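Side-chain contacts in antibiotic resistance protein (Deinococcus radiodurans, PDB 2VLI), which is a phosphotransferase thought to confer resistance to tunicamycin, probably by phosphorylating the antibiotic: residues His26-Gly31 with Val161-Ala166; Glu38-Ala43 with Pro59-Leu64; Pro49-Ser52 with Glu57-Met60; Ser87-His92 with Leu139-Gly144; Arg94-Leu99 with Val106-Leu111. All coordinates share one frame; numbering follows the deposited sequence.

Contact 1: His26-Gly31 with Val161-Ala166; sequences HERLPG and VAEQIA
The guanidinium of Arg28 and the carboxylate of Glu163 meet edge-on, the acid oxygen OE2 lying in the guanidinium plane while the two flat groups stand 86° apart. No atom of the helical segment 161-166 lies over either guanidinium face; the one hydrogen bond is made by NH1. Arg28 NH1 donates to Glu163 OE2 at 3.0 Å in a nearly straight line (169°), the directional part of a salt bridge. The oxygen is approached on its anti side and somewhat out of the carboxylate plane, a geometry different from the in-plane fork of a two-pronged pair: Arg28 NH2 stays 3.6 Å from the same OE2. A bend at chi3 (55°) in an otherwise stretched Arg28 chain turns the guanidinium across to the acid, and the shaft of Glu163 also comes close, CG lying 3.7 Å from Arg28 NH1.

The pair shows how a buried arginine is held at several of its N-H groups by different acceptors. NH1 also bonds to Gln159 OE1, one turn before Glu163 on the same helix, and NE bonds to the carbonyl oxygen of Ala174, so the acid is one of several anchors. Its carboxylate probably balances part of the arginine's buried charge.

Leu173 and Pro176 of the C-terminal tail pack on Arg28. The contact thus ties the end of helix 20-28 to helix 158-169 and to that tail, while Leu29 and Ile165 both reach Ile8 of strand 7-11 in the parallel sheet.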
# COMPACT_ATOMS: atom_id res chain seq x y z
N HIS A 26 22.17 -15.85 -8.85
CA HIS A 26 22.25 -17.30 -8.91
C HIS A 26 23.51 -17.75 -9.66
O HIS A 26 24.26 -18.59 -9.17
CB HIS A 26 21.02 -17.89 -9.56
CG HIS A 26 21.09 -19.38 -9.70
ND1 HIS A 26 21.44 -20.19 -8.65
CD2 HIS A 26 20.94 -20.18 -10.78
CE1 HIS A 26 21.45 -21.45 -9.07
NE2 HIS A 26 21.15 -21.47 -10.36
N GLU A 27 23.72 -17.15 -10.84
CA GLU A 27 24.87 -17.51 -11.71
C GLU A 27 26.22 -17.22 -11.05
O GLU A 27 27.22 -17.81 -11.44
CB GLU A 27 24.84 -16.75 -13.01
CG GLU A 27 23.67 -16.95 -13.94
CD GLU A 27 23.68 -15.93 -15.12
OE1 GLU A 27 24.23 -14.79 -14.95
OE2 GLU A 27 23.17 -16.26 -16.23
N ARG A 28 26.24 -16.33 -10.06
CA ARG A 28 27.48 -15.91 -9.41
C ARG A 28 27.63 -16.30 -7.95
O ARG A 28 28.59 -15.89 -7.28
CB ARG A 28 27.66 -14.42 -9.58
CG ARG A 28 27.64 -14.03 -11.06
CD ARG A 28 27.88 -12.56 -11.30
NE ARG A 28 29.12 -12.11 -10.68
CZ ARG A 28 29.47 -10.84 -10.52
NH1 ARG A 28 28.69 -9.87 -10.96
NH2 ARG A 28 30.61 -10.54 -9.91
N LEU A 29 26.68 -17.09 -7.45
CA LEU A 29 26.79 -17.70 -6.13
C LEU A 29 26.72 -19.20 -6.27
O LEU A 29 25.62 -19.77 -6.24
CB LEU A 29 25.64 -17.25 -5.22
CG LEU A 29 25.75 -15.84 -4.67
CD1 LEU A 29 24.39 -15.42 -4.11
CD2 LEU A 29 26.86 -15.78 -3.61
N PRO A 30 27.88 -19.87 -6.40
CA PRO A 30 27.82 -21.34 -6.53
C PRO A 30 27.16 -22.00 -5.32
O PRO A 30 27.38 -21.58 -4.16
CB PRO A 30 29.31 -21.75 -6.71
CG PRO A 30 29.99 -20.49 -7.21
CD PRO A 30 29.27 -19.38 -6.44
N GLY A 31 26.34 -23.01 -5.60
CA GLY A 31 25.56 -23.73 -4.57
C GLY A 31 24.18 -23.11 -4.31
O GLY A 31 23.38 -23.66 -3.54
N VAL A 161 23.32 -4.33 -9.81
CA VAL A 161 22.31 -4.54 -8.73
C VAL A 161 22.67 -5.76 -7.93
O VAL A 161 22.67 -5.76 -6.70
CB VAL A 161 20.91 -4.67 -9.32
CG1 VAL A 161 19.80 -4.85 -8.21
CG2 VAL A 161 20.61 -3.44 -10.10
N ALA A 162 23.06 -6.82 -8.64
CA ALA A 162 23.44 -8.05 -8.01
C ALA A 162 24.62 -7.81 -7.10
O ALA A 162 24.64 -8.26 -5.96
CB ALA A 162 23.73 -9.15 -9.10
N GLU A 163 25.59 -7.03 -7.59
CA GLU A 163 26.81 -6.76 -6.85
C GLU A 163 26.54 -5.95 -5.56
O GLU A 163 27.10 -6.24 -4.52
CB GLU A 163 27.81 -6.01 -7.77
CG GLU A 163 28.54 -6.99 -8.72
CD GLU A 163 29.22 -6.36 -9.95
OE1 GLU A 163 29.15 -5.12 -10.16
OE2 GLU A 163 29.82 -7.13 -10.73
N GLN A 164 25.66 -4.97 -5.68
CA GLN A 164 25.18 -4.12 -4.60
C GLN A 164 24.48 -4.95 -3.52
O GLN A 164 24.73 -4.79 -2.34
CB GLN A 164 24.20 -3.11 -5.21
CG GLN A 164 23.71 -2.01 -4.28
CD GLN A 164 24.84 -1.32 -3.64
OE1 GLN A 164 25.83 -1.01 -4.30
NE2 GLN A 164 24.73 -1.08 -2.34
N ILE A 165 23.62 -5.87 -3.96
CA ILE A 165 22.91 -6.75 -3.03
C ILE A 165 23.87 -7.67 -2.34
O ILE A 165 23.85 -7.80 -1.11
CB ILE A 165 21.82 -7.54 -3.75
CG1 ILE A 165 20.71 -6.58 -4.19
CG2 ILE A 165 21.30 -8.67 -2.83
CD1 ILE A 165 19.65 -7.16 -5.05
N ALA A 166 24.77 -8.29 -3.10
CA ALA A 166 25.78 -9.11 -2.46
C ALA A 166 26.64 -8.35 -1.44
O ALA A 166 26.92 -8.87 -0.39
CB ALA A 166 26.67 -9.81 -3.50

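Contact 2: Glu38-Ala43 with Pro59-Leu64; sequences EEMGQA and PMWIPL
Met40 and Trp61 each place CG opposite the backbone nitrogen (chi1 -177° and -179°), which sends both side chains into the groove between helices 38-46 and 61-75. With chi2 of Trp61 at 75°, the five-membered end of the indole is presented to the first helix. Its CD1 atom comes to 3.5 Å from Gly41 N and 3.7 Å from Gly41 CA, so the backbone of the helix itself meets the ring at its edge. The CA atoms of Gly41 and Trp61 are 6.1 Å apart.

Selenomethionine Met40 supplies the apolar part. Its CB lies 4.1 Å from Trp61 CD1, after which the chain folds at chi2 and chi3 and runs toward Leu64. The selenium sits 4.2 Å from Leu64 CB, the two side chains crossing at about a right angle, and the terminal CE reaches the Leu64 carbonyl oxygen at 3.7 Å. The polar corner of the indole is satisfied elsewhere: Trp61 NE1 bonds to the carbonyl oxygen of Pro37, just before helix 38-46, which fixes the rotation of the ring.

Leu44 extends the apolar seam by touching both Trp61 and Leu64. This close helical pair comes, along the chain, between strands 33-34 and 80-84 of a P-loop kinase fold, corresponding in chain position to the NMP-binding region of adenylate kinase.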
# COMPACT_ATOMS: atom_id res chain seq x y z
N GLU A 38 5.89 -18.48 -6.90
CA GLU A 38 4.80 -18.71 -7.82
C GLU A 38 4.49 -20.20 -8.08
O GLU A 38 3.36 -20.52 -8.41
CB GLU A 38 5.07 -17.98 -9.16
CG GLU A 38 6.43 -18.32 -9.78
CD GLU A 38 7.62 -17.35 -9.36
OE1 GLU A 38 7.97 -17.22 -8.18
OE2 GLU A 38 8.24 -16.75 -10.27
N GLU A 39 5.46 -21.11 -7.95
CA GLU A 39 5.17 -22.55 -8.05
C GLU A 39 4.11 -23.01 -7.05
O GLU A 39 3.35 -23.94 -7.32
CB GLU A 39 6.40 -23.44 -7.83
CG GLU A 39 7.61 -23.19 -8.68
CD GLU A 39 7.41 -23.49 -10.15
OE1 GLU A 39 6.30 -23.84 -10.59
OE2 GLU A 39 8.41 -23.37 -10.89
N MSE A 40 4.07 -22.38 -5.88
CA MSE A 40 3.06 -22.73 -4.87
C MSE A 40 1.73 -22.14 -5.27
O MSE A 40 0.66 -22.74 -5.03
CB MSE A 40 3.45 -22.25 -3.49
CG MSE A 40 2.43 -22.67 -2.44
SE MSE A 40 2.28 -24.70 -2.28
CE MSE A 40 4.03 -24.99 -1.55
N GLY A 41 1.75 -20.95 -5.87
CA GLY A 41 0.54 -20.38 -6.38
C GLY A 41 -0.08 -21.23 -7.46
O GLY A 41 -1.27 -21.40 -7.49
N GLN A 42 0.71 -21.76 -8.38
CA GLN A 42 0.14 -22.56 -9.46
C GLN A 42 -0.51 -23.87 -8.99
O GLN A 42 -1.51 -24.33 -9.55
CB GLN A 42 1.19 -22.82 -10.51
CG GLN A 42 1.65 -21.48 -11.13
CD GLN A 42 0.50 -20.73 -11.84
OE1 GLN A 42 -0.09 -21.25 -12.79
NE2 GLN A 42 0.17 -19.51 -11.36
N ALA A 43 0.08 -24.46 -7.96
CA ALA A 43 -0.42 -25.67 -7.32
C ALA A 43 -1.73 -25.35 -6.68
O ALA A 43 -2.75 -26.02 -6.91
CB ALA A 43 0.58 -26.16 -6.26
N PRO A 59 -5.67 -17.65 -0.05
CA PRO A 59 -5.44 -17.64 1.38
C PRO A 59 -4.38 -18.59 1.95
O PRO A 59 -3.85 -18.34 3.00
CB PRO A 59 -6.81 -18.01 1.93
CG PRO A 59 -7.76 -17.49 0.93
CD PRO A 59 -7.11 -17.76 -0.36
N MSE A 60 -4.12 -19.71 1.28
CA MSE A 60 -3.11 -20.69 1.73
C MSE A 60 -1.71 -20.42 1.14
O MSE A 60 -0.74 -21.03 1.57
CB MSE A 60 -3.54 -22.12 1.30
CG MSE A 60 -4.90 -22.55 1.82
SE MSE A 60 -4.94 -22.36 3.77
CE MSE A 60 -3.84 -23.81 4.04
N TRP A 61 -1.60 -19.51 0.18
CA TRP A 61 -0.34 -19.22 -0.48
C TRP A 61 0.74 -18.76 0.49
O TRP A 61 1.82 -19.35 0.56
CB TRP A 61 -0.50 -18.18 -1.58
CG TRP A 61 0.81 -17.90 -2.27
CD1 TRP A 61 1.44 -18.71 -3.16
CD2 TRP A 61 1.65 -16.76 -2.12
NE1 TRP A 61 2.58 -18.15 -3.59
CE2 TRP A 61 2.74 -16.93 -2.98
CE3 TRP A 61 1.54 -15.57 -1.40
CZ2 TRP A 61 3.75 -15.99 -3.09
CZ3 TRP A 61 2.56 -14.63 -1.50
CH2 TRP A 61 3.64 -14.85 -2.35
N ILE A 62 0.45 -17.73 1.29
CA ILE A 62 1.46 -17.30 2.26
C ILE A 62 1.92 -18.42 3.22
O ILE A 62 3.10 -18.73 3.28
CB ILE A 62 1.04 -16.05 3.08
CG1 ILE A 62 1.08 -14.79 2.19
CG2 ILE A 62 2.03 -15.93 4.26
CD1 ILE A 62 0.52 -13.52 2.83
N PRO A 63 1.01 -19.04 3.97
CA PRO A 63 1.51 -20.07 4.88
C PRO A 63 2.16 -21.31 4.21
O PRO A 63 3.16 -21.82 4.69
CB PRO A 63 0.26 -20.45 5.70
CG PRO A 63 -0.86 -20.15 4.81
CD PRO A 63 -0.45 -18.89 4.07
N LEU A 64 1.67 -21.74 3.08
CA LEU A 64 2.21 -22.96 2.53
C LEU A 64 3.50 -22.70 1.81
O LEU A 64 4.41 -23.52 1.86
CB LEU A 64 1.22 -23.70 1.63
CG LEU A 64 -0.11 -24.17 2.21
CD1 LEU A 64 -0.84 -25.17 1.30
CD2 LEU A 64 0.06 -24.65 3.72

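Contact 3: Pro49-Ser52 with Glu57-Met60; sequences PGFS and EHPM
Aromatic contact joins Phe51 to His58. Both residues carry CG opposite the backbone nitrogen (chi1 -173° and -172°), which brings the two rings together. The rings are 5.5 Å apart between centroids, their planes inclined by 35°, an oblique pairing that is neither a stack nor a T. Phe51 CE1, flanked by CD1 and CZ, makes the closest approach, 3.8 Å from His58 CD2 and 4.0 Å from His58 CB. The contact therefore spreads over the root of the histidine as well as its ring.

The hydrogen bonds here are made by the histidine. Its ND1 accepts from the backbone nitrogen of Met60 at 2.9 Å, with the donor in the imidazole plane, a capping bond at the turn leading into helix 61-75. On the far corner, NE2 is hydrogen-bonded to Thr48 OG1.

Van der Waals neighbours from helix 38-46 complete the site: Arg45 touches Phe51 and Leu44 touches His58. The loop between the two helices is folded back on itself at the protein surface.

Chemically, the accepting role of ND1 is consistent with a neutral imidazole carrying its proton on NE2, held at two corners and so presenting a fixed ring to Phe51.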
# COMPACT_ATOMS: atom_id res chain seq x y z
N PRO A 49 -11.42 -25.55 -5.84
CA PRO A 49 -12.68 -25.40 -6.62
C PRO A 49 -13.11 -23.93 -6.80
O PRO A 49 -13.06 -23.15 -5.85
CB PRO A 49 -13.72 -26.16 -5.78
CG PRO A 49 -12.91 -27.05 -4.83
CD PRO A 49 -11.64 -26.29 -4.58
N GLY A 50 -13.51 -23.55 -8.01
CA GLY A 50 -14.01 -22.19 -8.24
C GLY A 50 -13.01 -21.05 -8.10
O GLY A 50 -13.39 -19.88 -7.97
N PHE A 51 -11.72 -21.37 -8.13
CA PHE A 51 -10.69 -20.35 -7.97
C PHE A 51 -10.56 -19.42 -9.21
O PHE A 51 -10.56 -19.86 -10.34
CB PHE A 51 -9.34 -20.98 -7.65
CG PHE A 51 -8.28 -19.98 -7.32
CD1 PHE A 51 -8.25 -19.38 -6.07
CD2 PHE A 51 -7.34 -19.62 -8.25
CE1 PHE A 51 -7.30 -18.45 -5.76
CE2 PHE A 51 -6.38 -18.68 -7.94
CZ PHE A 51 -6.37 -18.10 -6.68
N SER A 52 -10.44 -18.13 -8.95
CA SER A 52 -10.03 -17.19 -10.00
C SER A 52 -9.21 -16.07 -9.37
O SER A 52 -9.13 -15.91 -8.14
CB SER A 52 -11.24 -16.64 -10.77
OG SER A 52 -12.23 -16.16 -9.87
N GLU A 57 -2.94 -14.42 -4.24
CA GLU A 57 -3.99 -13.99 -3.31
C GLU A 57 -4.74 -15.15 -2.67
O GLU A 57 -5.66 -14.92 -1.88
CB GLU A 57 -5.00 -13.09 -4.03
CG GLU A 57 -4.36 -11.98 -4.85
CD GLU A 57 -4.06 -10.71 -4.08
OE1 GLU A 57 -4.34 -10.67 -2.85
OE2 GLU A 57 -3.53 -9.75 -4.72
N HIS A 58 -4.37 -16.38 -3.01
CA HIS A 58 -4.99 -17.56 -2.40
C HIS A 58 -4.67 -17.51 -0.92
O HIS A 58 -3.53 -17.31 -0.54
CB HIS A 58 -4.44 -18.82 -3.03
CG HIS A 58 -5.15 -20.08 -2.60
ND1 HIS A 58 -5.14 -20.54 -1.30
CD2 HIS A 58 -5.90 -20.95 -3.31
CE1 HIS A 58 -5.84 -21.66 -1.23
NE2 HIS A 58 -6.30 -21.94 -2.44
N PRO A 59 -5.67 -17.65 -0.05
CA PRO A 59 -5.44 -17.64 1.38
C PRO A 59 -4.38 -18.59 1.95
O PRO A 59 -3.85 -18.34 3.00
CB PRO A 59 -6.81 -18.01 1.93
CG PRO A 59 -7.76 -17.49 0.93
CD PRO A 59 -7.11 -17.76 -0.36
N MSE A 60 -4.12 -19.71 1.28
CA MSE A 60 -3.11 -20.69 1.73
C MSE A 60 -1.71 -20.42 1.14
O MSE A 60 -0.74 -21.03 1.57
CB MSE A 60 -3.54 -22.12 1.30
CG MSE A 60 -4.90 -22.55 1.82
SE MSE A 60 -4.94 -22.36 3.77
CE MSE A 60 -3.84 -23.81 4.04

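Contact 4: Ser87-His92 with Leu139-Gly144; sequences SDTARH and LNELRG
Hydrogen bonding across the contact runs from Thr89 OG1 to Glu141 OE2, at 2.8 Å. The threonine hydroxyl meets this oxygen nearly along the line of its C-O bond. Glu141 gets there with an extended chain, CG lying opposite the backbone nitrogen (chi1 170°), while the hydroxyl branch of Thr89 sits beside its own backbone nitrogen. Thr89 OG1 is also hydrogen-bonded to Gln146 NE2, so a neighbouring amide helps hold the group that steadies the acid.

In the P-loop kinase fold these residues belong to two helix ends: Thr89 opens helix 89-101, which follows strand 80-84, and Glu141 lies near the end of helix 132-142. Soon after the latter, the chain supplies Glu145 and His150, the residues that bind the cadmium ion.

Close polar approach without a hydrogen bond forms the second group. The backbone of Ser87 lies against the Glu141 carboxylate, its carbonyl oxygen modelled too near the carboxyl carbon for comfort; since the carbonyl and the carboxylate oxygens are all acceptors, the exact placing of the acid group is doubtful.

Contact between subunits is the third kind. Glu141 OE1 makes a weak hydrogen bond with Thr89 OG1 of the second subunit, and the reciprocal weak bond shares the hydroxyl that already serves Glu141 OE2 within the chain.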
# COMPACT_ATOMS: atom_id res chain seq x y z
N SER A 87 3.04 -5.87 -3.68
CA SER A 87 2.74 -4.44 -3.58
C SER A 87 1.91 -4.09 -2.36
O SER A 87 1.99 -2.96 -1.88
CB SER A 87 2.00 -3.99 -4.86
OG SER A 87 0.85 -4.83 -5.16
N ASP A 88 1.16 -5.07 -1.87
CA ASP A 88 0.22 -4.97 -0.75
C ASP A 88 1.05 -4.89 0.52
O ASP A 88 1.83 -5.78 0.81
CB ASP A 88 -0.73 -6.22 -0.72
CG ASP A 88 -1.89 -6.12 0.31
OD1 ASP A 88 -1.71 -6.41 1.53
OD2 ASP A 88 -3.04 -5.80 -0.08
N THR A 89 0.88 -3.80 1.27
CA THR A 89 1.53 -3.63 2.52
C THR A 89 1.07 -4.72 3.50
O THR A 89 1.85 -5.26 4.26
CB THR A 89 1.21 -2.24 3.09
OG1 THR A 89 1.90 -1.25 2.31
CG2 THR A 89 1.58 -2.17 4.56
N ALA A 90 -0.21 -5.05 3.47
CA ALA A 90 -0.74 -6.08 4.35
C ALA A 90 -0.15 -7.49 4.01
O ALA A 90 0.27 -8.21 4.92
CB ALA A 90 -2.29 -6.09 4.30
N ARG A 91 -0.10 -7.86 2.75
CA ARG A 91 0.54 -9.14 2.35
C ARG A 91 2.04 -9.12 2.69
O ARG A 91 2.56 -10.10 3.18
CB ARG A 91 0.36 -9.49 0.86
CG ARG A 91 -0.96 -10.27 0.51
CD ARG A 91 -1.00 -10.84 -0.94
NE ARG A 91 -0.69 -9.76 -1.87
CZ ARG A 91 -0.14 -9.84 -3.10
NH1 ARG A 91 0.19 -10.99 -3.69
NH2 ARG A 91 0.11 -8.70 -3.74
N HIS A 92 2.72 -7.99 2.47
CA HIS A 92 4.13 -7.86 2.86
C HIS A 92 4.33 -8.13 4.35
O HIS A 92 5.24 -8.85 4.75
CB HIS A 92 4.68 -6.47 2.47
CG HIS A 92 6.12 -6.26 2.83
ND1 HIS A 92 7.16 -6.86 2.13
CD2 HIS A 92 6.69 -5.56 3.84
CE1 HIS A 92 8.31 -6.52 2.70
NE2 HIS A 92 8.06 -5.73 3.73
N LEU A 139 5.03 2.19 -7.89
CA LEU A 139 6.40 2.51 -7.61
C LEU A 139 6.48 3.45 -6.38
O LEU A 139 7.38 3.34 -5.56
CB LEU A 139 7.03 3.19 -8.80
CG LEU A 139 7.05 2.36 -10.10
CD1 LEU A 139 7.93 3.08 -11.10
CD2 LEU A 139 7.46 0.92 -9.89
N ASN A 140 5.55 4.36 -6.30
CA ASN A 140 5.43 5.27 -5.14
C ASN A 140 5.15 4.46 -3.87
O ASN A 140 5.78 4.70 -2.84
CB ASN A 140 4.32 6.28 -5.41
CG ASN A 140 4.79 7.46 -6.25
OD1 ASN A 140 5.97 7.75 -6.32
ND2 ASN A 140 3.85 8.13 -6.90
N GLU A 141 4.28 3.45 -3.96
CA GLU A 141 4.01 2.57 -2.79
C GLU A 141 5.23 1.80 -2.34
O GLU A 141 5.52 1.73 -1.14
CB GLU A 141 2.85 1.59 -2.99
CG GLU A 141 2.82 0.53 -1.83
CD GLU A 141 1.50 -0.16 -1.57
OE1 GLU A 141 0.71 -0.24 -2.51
OE2 GLU A 141 1.32 -0.68 -0.38
N LEU A 142 6.01 1.24 -3.29
CA LEU A 142 7.21 0.53 -2.93
C LEU A 142 8.31 1.32 -2.19
O LEU A 142 9.15 0.75 -1.49
CB LEU A 142 7.82 -0.18 -4.17
CG LEU A 142 6.94 -1.27 -4.79
CD1 LEU A 142 7.48 -1.83 -6.16
CD2 LEU A 142 6.81 -2.38 -3.84
N ARG A 143 8.34 2.62 -2.44
CA ARG A 143 9.24 3.56 -1.80
C ARG A 143 8.89 3.83 -0.33
O ARG A 143 9.66 4.49 0.35
CB ARG A 143 9.25 4.86 -2.53
CG ARG A 143 10.01 4.87 -3.87
CD ARG A 143 9.73 6.19 -4.52
NE ARG A 143 10.39 6.30 -5.83
CZ ARG A 143 11.66 6.67 -6.01
NH1 ARG A 143 12.42 7.03 -4.99
NH2 ARG A 143 12.18 6.69 -7.24
N GLY A 144 7.77 3.30 0.15
CA GLY A 144 7.40 3.42 1.57
C GLY A 144 8.40 2.67 2.43
O GLY A 144 8.89 1.62 2.03

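Contact 5: Arg94-Leu99 with Val106-Leu111; sequences RLMSGL and VHHFTL
Met96 and His108 meet within a beta-alpha-beta crossover, in which helix 89-101 links the parallel strands 80-84 and 107-112, with strand 7-11 between them in the sheet, and packs against that sheet. Met96, here selenomethionine, can be followed outward from the helix. CB leaves the helix to one side, and CG lies opposite the carbonyl carbon (chi1 -71°), from where a bend at chi2 (-51°) swings the chain toward the strand. The selenium then arrives over one face of the His108 imidazole, 3.9 Å from the ring centroid and 11° off the ring normal. It is shared almost evenly by the ring: SE stands 3.9 Å from His108 CG and 4.0 Å from each of His108 ND1 and CD2. Beyond it the terminal CE bends away from the ring, leaving the selenium as the atom that makes this chalcogen-aromatic contact, the counterpart of a Met-aromatic pair.

His108 offers that face because its CG lies between the backbone nitrogen and the carbonyl carbon, which stands the ring up from the strand. Trp9 of the adjacent strand 7-11 touches the same Met96, so the side chain spans two strands.

One turn further along the helix the chemistry becomes purely aliphatic. Leu99 and Val106 cross at about a right angle, with Leu66 and Leu69 of helix 61-75 also packing on Leu99. The methyl branches meet pairwise: Leu99 CD1 touches Val106 CG2 at 3.8 Å, and Leu99 CD2 touches Val106 CG1 at 3.9 Å.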
# COMPACT_ATOMS: atom_id res chain seq x y z
N ARG A 94 2.44 -9.78 6.39
CA ARG A 94 2.04 -11.17 6.66
C ARG A 94 3.21 -12.10 6.38
O ARG A 94 3.54 -12.97 7.19
CB ARG A 94 0.82 -11.54 5.80
CG ARG A 94 -0.55 -11.09 6.41
CD ARG A 94 -1.75 -11.97 5.92
NE ARG A 94 -2.21 -11.61 4.56
CZ ARG A 94 -2.94 -10.53 4.26
NH1 ARG A 94 -3.34 -9.69 5.21
NH2 ARG A 94 -3.27 -10.29 2.98
N LEU A 95 3.83 -11.88 5.22
CA LEU A 95 5.04 -12.55 4.83
C LEU A 95 6.18 -12.32 5.79
O LEU A 95 6.83 -13.25 6.19
CB LEU A 95 5.42 -12.14 3.40
CG LEU A 95 4.64 -12.71 2.21
CD1 LEU A 95 4.86 -11.87 0.92
CD2 LEU A 95 5.04 -14.18 1.92
N MSE A 96 6.41 -11.06 6.20
CA MSE A 96 7.50 -10.77 7.08
C MSE A 96 7.26 -11.42 8.43
O MSE A 96 8.15 -12.01 8.96
CB MSE A 96 7.75 -9.23 7.20
CG MSE A 96 8.36 -8.52 5.99
SE MSE A 96 9.99 -9.23 5.13
CE MSE A 96 9.12 -10.24 3.65
N SER A 97 6.06 -11.32 9.01
CA SER A 97 5.84 -11.97 10.32
C SER A 97 5.82 -13.53 10.23
O SER A 97 6.27 -14.23 11.16
CB SER A 97 4.58 -11.42 10.99
OG SER A 97 3.47 -11.47 10.11
N GLY A 98 5.32 -14.07 9.11
CA GLY A 98 5.45 -15.50 8.84
C GLY A 98 6.86 -16.02 8.82
O GLY A 98 7.12 -17.07 9.38
N LEU A 99 7.79 -15.30 8.19
CA LEU A 99 9.20 -15.69 8.21
C LEU A 99 9.73 -15.75 9.65
O LEU A 99 10.36 -16.72 10.07
CB LEU A 99 10.07 -14.72 7.42
CG LEU A 99 9.88 -14.80 5.91
CD1 LEU A 99 10.45 -13.59 5.31
CD2 LEU A 99 10.50 -16.07 5.35
N VAL A 106 15.87 -13.48 6.96
CA VAL A 106 16.15 -13.25 5.55
C VAL A 106 16.68 -11.84 5.34
O VAL A 106 16.33 -10.92 6.06
CB VAL A 106 14.92 -13.56 4.60
CG1 VAL A 106 14.20 -14.84 5.03
CG2 VAL A 106 13.95 -12.41 4.48
N HIS A 107 17.50 -11.71 4.31
CA HIS A 107 17.91 -10.41 3.81
C HIS A 107 16.91 -9.96 2.77
O HIS A 107 16.92 -10.42 1.63
CB HIS A 107 19.27 -10.53 3.16
CG HIS A 107 20.34 -10.96 4.10
ND1 HIS A 107 20.99 -10.07 4.94
CD2 HIS A 107 20.89 -12.18 4.35
CE1 HIS A 107 21.89 -10.72 5.65
NE2 HIS A 107 21.86 -12.00 5.30
N HIS A 108 16.05 -9.05 3.18
CA HIS A 108 14.98 -8.62 2.37
C HIS A 108 15.17 -7.22 1.80
O HIS A 108 15.50 -6.26 2.52
CB HIS A 108 13.67 -8.78 3.08
CG HIS A 108 13.59 -8.08 4.38
ND1 HIS A 108 13.15 -6.78 4.49
CD2 HIS A 108 13.85 -8.50 5.64
CE1 HIS A 108 13.14 -6.44 5.77
NE2 HIS A 108 13.55 -7.47 6.49
N PHE A 109 14.93 -7.13 0.51
CA PHE A 109 15.15 -5.96 -0.30
C PHE A 109 13.97 -5.70 -1.16
O PHE A 109 13.32 -6.67 -1.64
CB PHE A 109 16.36 -6.17 -1.24
CG PHE A 109 17.63 -6.45 -0.54
CD1 PHE A 109 18.32 -5.43 0.12
CD2 PHE A 109 18.14 -7.76 -0.46
CE1 PHE A 109 19.49 -5.68 0.78
CE2 PHE A 109 19.31 -8.02 0.21
CZ PHE A 109 20.00 -7.01 0.82
N THR A 110 13.71 -4.42 -1.45
CA THR A 110 12.74 -3.98 -2.45
C THR A 110 13.47 -3.09 -3.47
O THR A 110 14.17 -2.17 -3.10
CB THR A 110 11.56 -3.24 -1.79
OG1 THR A 110 10.84 -4.17 -0.96
CG2 THR A 110 10.56 -2.64 -2.81
N LEU A 111 13.36 -3.45 -4.74
CA LEU A 111 13.97 -2.68 -5.83
C LEU A 111 13.14 -1.51 -6.15
O LEU A 111 11.96 -1.63 -6.50
CB LEU A 111 14.11 -3.53 -7.07
CG LEU A 111 14.84 -4.83 -6.82
CD1 LEU A 111 15.13 -5.59 -8.10
CD2 LEU A 111 16.12 -4.59 -6.03

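Overall arrangement
Contact 1 closes the longest loop of the five and encloses all the others. Contacts 2 and 3, sharing Pro59 and Met60 with centres 9 Å apart, precede contact 4, inside whose loop contact 5 is nested. Contacts 4 and 5 both use helix 89-101, their centres 12 Å apart. Contact 5 touches contacts 1, 2 and 4: Phe109 packs on Ile165 of contact 1, Leu95 on Ile62 of contact 2, and Thr110 on Leu142 of contact 4. Contacts 1 and 3 lie farthest apart, about 34 Å between centres. Helices on both faces of the parallel sheet are thereby tied to one P-loop kinase core, and contact 4 extends it to the second subunit.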